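Local coordinates for Maltose/maltodextrin transport permease homologue (Bdellovibrio bacteriovorus HD100, PDB 6FFL), which binds maltotriose through its periplasmic-type solute-binding domain, here cut from a longer fusion with the transmembrane subunit MalF, and probably serves maltodextrin import, at residues F159-P164 against K208-E213; W155-N160 against M230-D235. One frame throughout, in Å; residues are numbered along the deposited sequence.

Contact 1 of 2, residues F159-P164 against K208-E213. With GLC (alpha-D-glucopyranose), chain B; GLC (alpha-D-glucopyranose), chain C.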
loop_
_atom_site.group_PDB
_atom_site.type_symbol
_atom_site.label_atom_id
_atom_site.label_comp_id
_atom_site.label_asym_id
_atom_site.label_seq_id
_atom_site.Cartn_x
_atom_site.Cartn_y
_atom_site.Cartn_z
ATOM N N PHE A 159 14.095 -2.886 -2.818
ATOM C CA PHE A 159 12.705 -2.827 -2.376
ATOM C C PHE A 159 12.541 -3.743 -1.174
ATOM O O PHE A 159 13.417 -4.552 -0.842
ATOM C CB PHE A 159 11.692 -3.144 -3.497
ATOM C CG PHE A 159 11.715 -4.556 -4.052
ATOM C CD1 PHE A 159 12.817 -5.057 -4.734
ATOM C CD2 PHE A 159 10.556 -5.335 -4.004
ATOM C CE1 PHE A 159 12.793 -6.331 -5.287
ATOM C CE2 PHE A 159 10.512 -6.611 -4.554
ATOM C CZ PHE A 159 11.636 -7.117 -5.204
ATOM N N ASN A 160 11.399 -3.579 -0.507
ATOM C CA ASN A 160 11.070 -4.308 0.710
ATOM C C ASN A 160 10.553 -5.692 0.320
ATOM O O ASN A 160 9.397 -6.047 0.536
ATOM C CB ASN A 160 10.044 -3.523 1.522
ATOM C CG ASN A 160 9.801 -4.119 2.891
ATOM O OD1 ASN A 160 10.615 -4.899 3.395
ATOM N ND2 ASN A 160 8.673 -3.768 3.498
ATOM N N TYR A 161 11.453 -6.490 -0.257
ATOM C CA TYR A 161 11.038 -7.721 -0.921
ATOM C C TYR A 161 10.665 -8.849 0.037
ATOM O O TYR A 161 10.172 -9.887 -0.424
ATOM C CB TYR A 161 12.135 -8.183 -1.888
ATOM C CG TYR A 161 13.477 -8.488 -1.251
ATOM C CD1 TYR A 161 13.697 -9.681 -0.569
ATOM C CD2 TYR A 161 14.540 -7.600 -1.370
ATOM C CE1 TYR A 161 14.924 -9.966 -0.008
ATOM C CE2 TYR A 161 15.771 -7.878 -0.807
ATOM C CZ TYR A 161 15.963 -9.055 -0.136
ATOM O OH TYR A 161 17.195 -9.330 0.415
ATOM N N THR A 162 10.882 -8.692 1.344
ATOM C CA THR A 162 10.384 -9.681 2.297
ATOM C C THR A 162 8.890 -9.534 2.565
ATOM O O THR A 162 8.246 -10.496 3.014
ATOM C CB THR A 162 11.113 -9.578 3.642
ATOM O OG1 THR A 162 10.901 -8.277 4.206
ATOM C CG2 THR A 162 12.609 -9.826 3.492
ATOM N N GLU A 163 8.355 -8.354 2.342
ATOM C CA GLU A 163 6.975 -8.019 2.680
ATOM C C GLU A 163 6.049 -8.508 1.574
ATOM O O GLU A 163 6.268 -8.177 0.417
ATOM C CB GLU A 163 6.851 -6.505 2.852
ATOM C CG GLU A 163 5.502 -6.013 3.345
ATOM C CD GLU A 163 5.166 -6.475 4.745
ATOM O OE1 GLU A 163 6.098 -6.630 5.562
ATOM O OE2 GLU A 163 3.964 -6.698 5.040
ATOM N N PRO A 164 5.004 -9.286 1.892
ATOM C CA PRO A 164 4.217 -9.913 0.818
ATOM C C PRO A 164 3.614 -8.933 -0.177
ATOM O O PRO A 164 3.511 -9.253 -1.366
ATOM C CB PRO A 164 3.126 -10.674 1.588
ATOM C CG PRO A 164 3.725 -10.954 2.902
ATOM C CD PRO A 164 4.639 -9.794 3.224
ATOM N N LYS A 208 22.405 -10.816 -8.094
ATOM C CA LYS A 208 23.004 -9.984 -7.046
ATOM C C LYS A 208 22.834 -8.497 -7.350
ATOM O O LYS A 208 23.775 -7.705 -7.260
ATOM C CB LYS A 208 24.479 -10.337 -6.829
ATOM C CG LYS A 208 24.756 -11.840 -6.712
ATOM C CD LYS A 208 26.170 -12.150 -7.207
ATOM C CE LYS A 208 27.005 -12.807 -6.138
ATOM N NZ LYS A 208 26.328 -14.008 -5.591
ATOM N N ILE A 209 21.606 -8.119 -7.693
ATOM C CA ILE A 209 21.281 -6.722 -7.958
ATOM C C ILE A 209 20.430 -6.092 -6.864
ATOM O O ILE A 209 20.182 -4.877 -6.925
ATOM C CB ILE A 209 20.605 -6.544 -9.336
ATOM C CG1 ILE A 209 19.194 -7.131 -9.361
ATOM C CG2 ILE A 209 21.447 -7.198 -10.425
ATOM C CD1 ILE A 209 18.386 -6.629 -10.558
ATOM N N ILE A 210 19.978 -6.862 -5.869
ATOM C CA ILE A 210 19.270 -6.326 -4.705
ATOM C C ILE A 210 20.047 -6.722 -3.453
ATOM O O ILE A 210 20.726 -7.760 -3.448
ATOM C CB ILE A 210 17.813 -6.830 -4.630
ATOM C CG1 ILE A 210 17.774 -8.348 -4.430
ATOM C CG2 ILE A 210 17.024 -6.433 -5.865
ATOM C CD1 ILE A 210 16.360 -8.913 -4.287
ATOM N N PRO A 211 19.984 -5.940 -2.379
ATOM C CA PRO A 211 20.777 -6.258 -1.184
ATOM C C PRO A 211 20.297 -7.522 -0.483
ATOM O O PRO A 211 19.139 -7.927 -0.588
ATOM C CB PRO A 211 20.585 -5.030 -0.288
ATOM C CG PRO A 211 20.043 -3.949 -1.203
ATOM C CD PRO A 211 19.260 -4.667 -2.249
ATOM N N LYS A 212 21.222 -8.145 0.259
ATOM C CA LYS A 212 20.863 -9.338 1.029
ATOM C C LYS A 212 19.912 -9.007 2.172
ATOM O O LYS A 212 19.137 -9.870 2.603
ATOM C CB LYS A 212 22.123 -10.008 1.577
ATOM C CG LYS A 212 23.096 -10.466 0.508
ATOM C CD LYS A 212 22.673 -11.782 -0.132
ATOM C CE LYS A 212 23.866 -12.463 -0.795
ATOM N NZ LYS A 212 23.508 -13.735 -1.479
ATOM N N GLU A 213 19.986 -7.790 2.705
ATOM C CA GLU A 213 19.080 -7.315 3.746
ATOM C C GLU A 213 18.530 -5.975 3.294
ATOM O O GLU A 213 19.298 -5.048 3.022
ATOM C CB GLU A 213 19.785 -7.167 5.100
ATOM C CG GLU A 213 20.778 -8.277 5.435
ATOM C CD GLU A 213 20.103 -9.523 5.974
ATOM O OE1 GLU A 213 18.888 -9.464 6.257
ATOM O OE2 GLU A 213 20.789 -10.558 6.120
HETATM C C1 GLC B . -0.627 -4.358 2.531
HETATM C C2 GLC B . -1.970 -4.641 3.208
HETATM C C3 GLC B . -1.725 -5.214 4.607
HETATM C C4 GLC B . -0.858 -6.458 4.515
HETATM C C5 GLC B . 0.452 -6.134 3.781
HETATM C C6 GLC B . 1.228 -7.416 3.498
HETATM O O2 GLC B . -2.776 -3.448 3.276
HETATM O O3 GLC B . -2.982 -5.567 5.225
HETATM O O4 GLC B . -0.569 -6.925 5.842
HETATM O O5 GLC B . 0.141 -5.563 2.505
HETATM O O6 GLC B . 2.574 -7.143 3.054
HETATM C C1 GLC C . 1.875 0.224 2.174
HETATM C C2 GLC C . 0.442 -0.012 1.717
HETATM C C3 GLC C . -0.253 -1.114 2.502
HETATM C C4 GLC C . 0.637 -2.352 2.467
HETATM C C5 GLC C . 2.011 -2.001 3.030
HETATM C C6 GLC C . 2.941 -3.220 3.021
HETATM O O2 GLC C . -0.272 1.232 1.846
HETATM O O3 GLC C . -1.516 -1.397 1.877
HETATM O O4 GLC C . 0.067 -3.368 3.277
HETATM O O5 GLC C . 2.591 -1.004 2.195
HETATM O O6 GLC C . 4.084 -2.975 3.870
#
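F159 and I210 mark the closest backbone approach, their CA atoms 7.8 Å apart, so two irregular loops meet through side chains and the carbonyls of P211 and K212. In 159-164 an inverse gamma turn centred on N160 runs into a type I beta turn from N160 to E163. This fold of the chain sends Y161 toward 208-213 and E163 toward the sugar. A chi1 of 61° puts CG of Y161 between its backbone N and carbonyl carbon, and the hydroxyl reaches past I210. That hydroxyl donates a hydrogen bond to P211 O, OH to O 2.6 Å, lying in the carbonyl plane at a C=O...donor angle of 148°. K212 O also comes within 3.0 Å of Y161 OH at the ring edge. I210 CD1 lies over one face of the Y161 ring as a CH-pi contact, 4.0 Å from the centroid and displaced toward the rim. The other branch, I210 CG2, meets the edge of the F159 ring at CE1, 4.3 Å away. The same loop carries E163 and P164 of the maltotriose pocket: E163 OE2 accepts a very short hydrogen bond from O6 of the chain B glucose, 2.5 Å, and forms a salt bridge with R355. Helix 191-205 packs on Y161 through I200 and R204 and on I210 through L203, while L362 of helix 346-362 touches Y161 and T162.

Contact 2 of 2, residues W155-N160 against M230-D235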
loop_
_atom_site.group_PDB
_atom_site.type_symbol
_atom_site.label_atom_id
_atom_site.label_comp_id
_atom_site.label_asym_id
_atom_site.label_seq_id
_atom_site.Cartn_x
_atom_site.Cartn_y
_atom_site.Cartn_z
ATOM N N TRP A 155 23.351 0.115 -5.382
ATOM C CA TRP A 155 22.587 -1.061 -5.761
ATOM C C TRP A 155 21.795 -0.788 -7.026
ATOM O O TRP A 155 21.307 0.326 -7.237
ATOM C CB TRP A 155 21.632 -1.478 -4.637
ATOM C CG TRP A 155 22.380 -2.111 -3.531
ATOM C CD1 TRP A 155 22.785 -1.531 -2.371
ATOM C CD2 TRP A 155 22.866 -3.451 -3.503
ATOM N NE1 TRP A 155 23.479 -2.434 -1.613
ATOM C CE2 TRP A 155 23.543 -3.624 -2.289
ATOM C CE3 TRP A 155 22.789 -4.527 -4.397
ATOM C CZ2 TRP A 155 24.136 -4.832 -1.932
ATOM C CZ3 TRP A 155 23.376 -5.723 -4.044
ATOM C CH2 TRP A 155 24.042 -5.867 -2.823
ATOM N N GLY A 156 21.677 -1.804 -7.876
ATOM C CA GLY A 156 20.854 -1.645 -9.059
ATOM C C GLY A 156 19.386 -1.491 -8.707
ATOM O O GLY A 156 18.669 -0.694 -9.323
ATOM N N LEU A 157 18.924 -2.235 -7.705
ATOM C CA LEU A 157 17.506 -2.271 -7.374
ATOM C C LEU A 157 17.345 -2.502 -5.880
ATOM O O LEU A 157 18.019 -3.363 -5.313
ATOM C CB LEU A 157 16.790 -3.392 -8.143
ATOM C CG LEU A 157 15.323 -3.665 -7.793
ATOM C CD1 LEU A 157 14.457 -2.454 -8.126
ATOM C CD2 LEU A 157 14.821 -4.901 -8.549
ATOM N N VAL A 158 16.430 -1.760 -5.252
ATOM C CA VAL A 158 16.080 -1.989 -3.851
ATOM C C VAL A 158 14.570 -2.037 -3.722
ATOM O O VAL A 158 13.849 -1.307 -4.418
ATOM C CB VAL A 158 16.647 -0.905 -2.903
ATOM C CG1 VAL A 158 18.190 -0.930 -2.901
ATOM C CG2 VAL A 158 16.117 0.487 -3.281
ATOM N N PHE A 159 14.095 -2.886 -2.818
ATOM C CA PHE A 159 12.705 -2.827 -2.376
ATOM C C PHE A 159 12.541 -3.743 -1.174
ATOM O O PHE A 159 13.417 -4.552 -0.842
ATOM C CB PHE A 159 11.692 -3.144 -3.497
ATOM C CG PHE A 159 11.715 -4.556 -4.052
ATOM C CD1 PHE A 159 12.817 -5.057 -4.734
ATOM C CD2 PHE A 159 10.556 -5.335 -4.004
ATOM C CE1 PHE A 159 12.793 -6.331 -5.287
ATOM C CE2 PHE A 159 10.512 -6.611 -4.554
ATOM C CZ PHE A 159 11.636 -7.117 -5.204
ATOM N N ASN A 160 11.399 -3.579 -0.507
ATOM C CA ASN A 160 11.070 -4.308 0.710
ATOM C C ASN A 160 10.553 -5.692 0.320
ATOM O O ASN A 160 9.397 -6.047 0.536
ATOM C CB ASN A 160 10.044 -3.523 1.522
ATOM C CG ASN A 160 9.801 -4.119 2.891
ATOM O OD1 ASN A 160 10.615 -4.899 3.395
ATOM N ND2 ASN A 160 8.673 -3.768 3.498
ATOM N N MET A 230 17.272 1.986 -8.981
ATOM C CA MET A 230 15.872 1.637 -9.141
ATOM C C MET A 230 15.288 1.217 -7.803
ATOM O O MET A 230 15.993 0.721 -6.925
ATOM C CB MET A 230 15.692 0.507 -10.165
ATOM C CG MET A 230 15.978 0.965 -11.573
ATOM S SD MET A 230 15.910 -0.319 -12.814
ATOM C CE MET A 230 17.438 -1.219 -12.509
ATOM N N LEU A 231 13.987 1.436 -7.665
ATOM C CA LEU A 231 13.251 1.131 -6.445
ATOM C C LEU A 231 11.892 0.579 -6.841
ATOM O O LEU A 231 11.346 0.955 -7.880
ATOM C CB LEU A 231 13.103 2.402 -5.586
ATOM C CG LEU A 231 12.006 2.470 -4.523
ATOM C CD1 LEU A 231 12.450 1.665 -3.316
ATOM C CD2 LEU A 231 11.749 3.901 -4.131
ATOM N N ILE A 232 11.340 -0.327 -6.030
ATOM C CA ILE A 232 9.922 -0.650 -6.144
ATOM C C ILE A 232 9.240 -0.113 -4.893
ATOM O O ILE A 232 9.610 -0.475 -3.770
ATOM C CB ILE A 232 9.670 -2.154 -6.336
ATOM C CG1 ILE A 232 10.213 -2.587 -7.701
ATOM C CG2 ILE A 232 8.143 -2.446 -6.277
ATOM C CD1 ILE A 232 10.152 -4.099 -7.944
ATOM N N ASN A 233 8.269 0.777 -5.086
ATOM C CA ASN A 233 7.577 1.390 -3.962
ATOM C C ASN A 233 6.246 1.926 -4.470
ATOM O O ASN A 233 5.956 1.897 -5.671
ATOM C CB ASN A 233 8.434 2.498 -3.319
ATOM C CG ASN A 233 8.133 2.707 -1.840
ATOM O OD1 ASN A 233 7.160 2.160 -1.303
ATOM N ND2 ASN A 233 8.977 3.489 -1.167
ATOM N N GLY A 234 5.426 2.414 -3.536
ATOM C CA GLY A 234 4.065 2.795 -3.844
ATOM C C GLY A 234 3.892 4.305 -4.001
ATOM O O GLY A 234 4.796 5.092 -3.741
ATOM N N ASP A 235 2.695 4.701 -4.443
ATOM C CA ASP A 235 2.460 6.125 -4.682
ATOM C C ASP A 235 2.490 6.946 -3.391
ATOM O O ASP A 235 2.677 8.166 -3.454
ATOM C CB ASP A 235 1.146 6.335 -5.463
ATOM C CG ASP A 235 -0.119 5.982 -4.655
ATOM O OD1 ASP A 235 -0.049 5.194 -3.685
ATOM O OD2 ASP A 235 -1.197 6.506 -5.017
HETATM O O HOH W 1 10.429 -0.763 -1.018
#
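L157 and V158 pair in parallel with M230 and L231, and the chain beyond them stays close enough for F159 to pack on I232. V158 is held at both its backbone polar atoms: its N donates to M230 O at 3.0 Å, and its O accepts from I232 N at 3.1 Å. A weak bond from M230 N to G156 O begins the ladder. On one face of the sheet, L157 CD1 fits beside the M230 stem, 3.8 Å from CB, and also reaches I232 CG1. M230 bends at chi3, -74°, which brings its CE methyl back to 3.5 Å from G156 O. On the other face, V158 CG2 meets L231 CD1 at 3.9 Å. F159 and I232 lie side by side and point the same way, with their CB atoms 3.6 Å apart; the I232 CD1 methyl sits over the centre of the F159 ring, 4.0 Å from its centroid in a CH-pi contact only 4° off the ring normal. Past this pair the two chains diverge, and a water bridges N160 N and I232 O. Strand 157-158 is one of the two edge strands of a four-stranded mixed sheet, and strand 116-121 flanks 228-234 across from it. A219 and L222 of helix 216-224 cover V158, F223 covers L231, and F166 of helix 164-167 packs against F159.

In the fold
Both contacts start from the same run of chain: 155-160 supplies the edge strand of contact 2, then continues as the loop of contact 1, with N160 shared as well as F159, whose ring ties the two together by meeting a side chain from each partner segment. Their centres lie about 9 Å apart. Segment 208-213 of contact 1 is also joined directly to L157 of contact 2, since I209 O lies 3.0 Å from L157 N, a probable hydrogen bond, and I210 CG2 packs 3.3 Å from L157 O. Toward the maltotriose pocket the chain delivers E163 and P164 of contact 1, whereas in contact 2 the L231 side chain remains about 10 Å from a bound glucose.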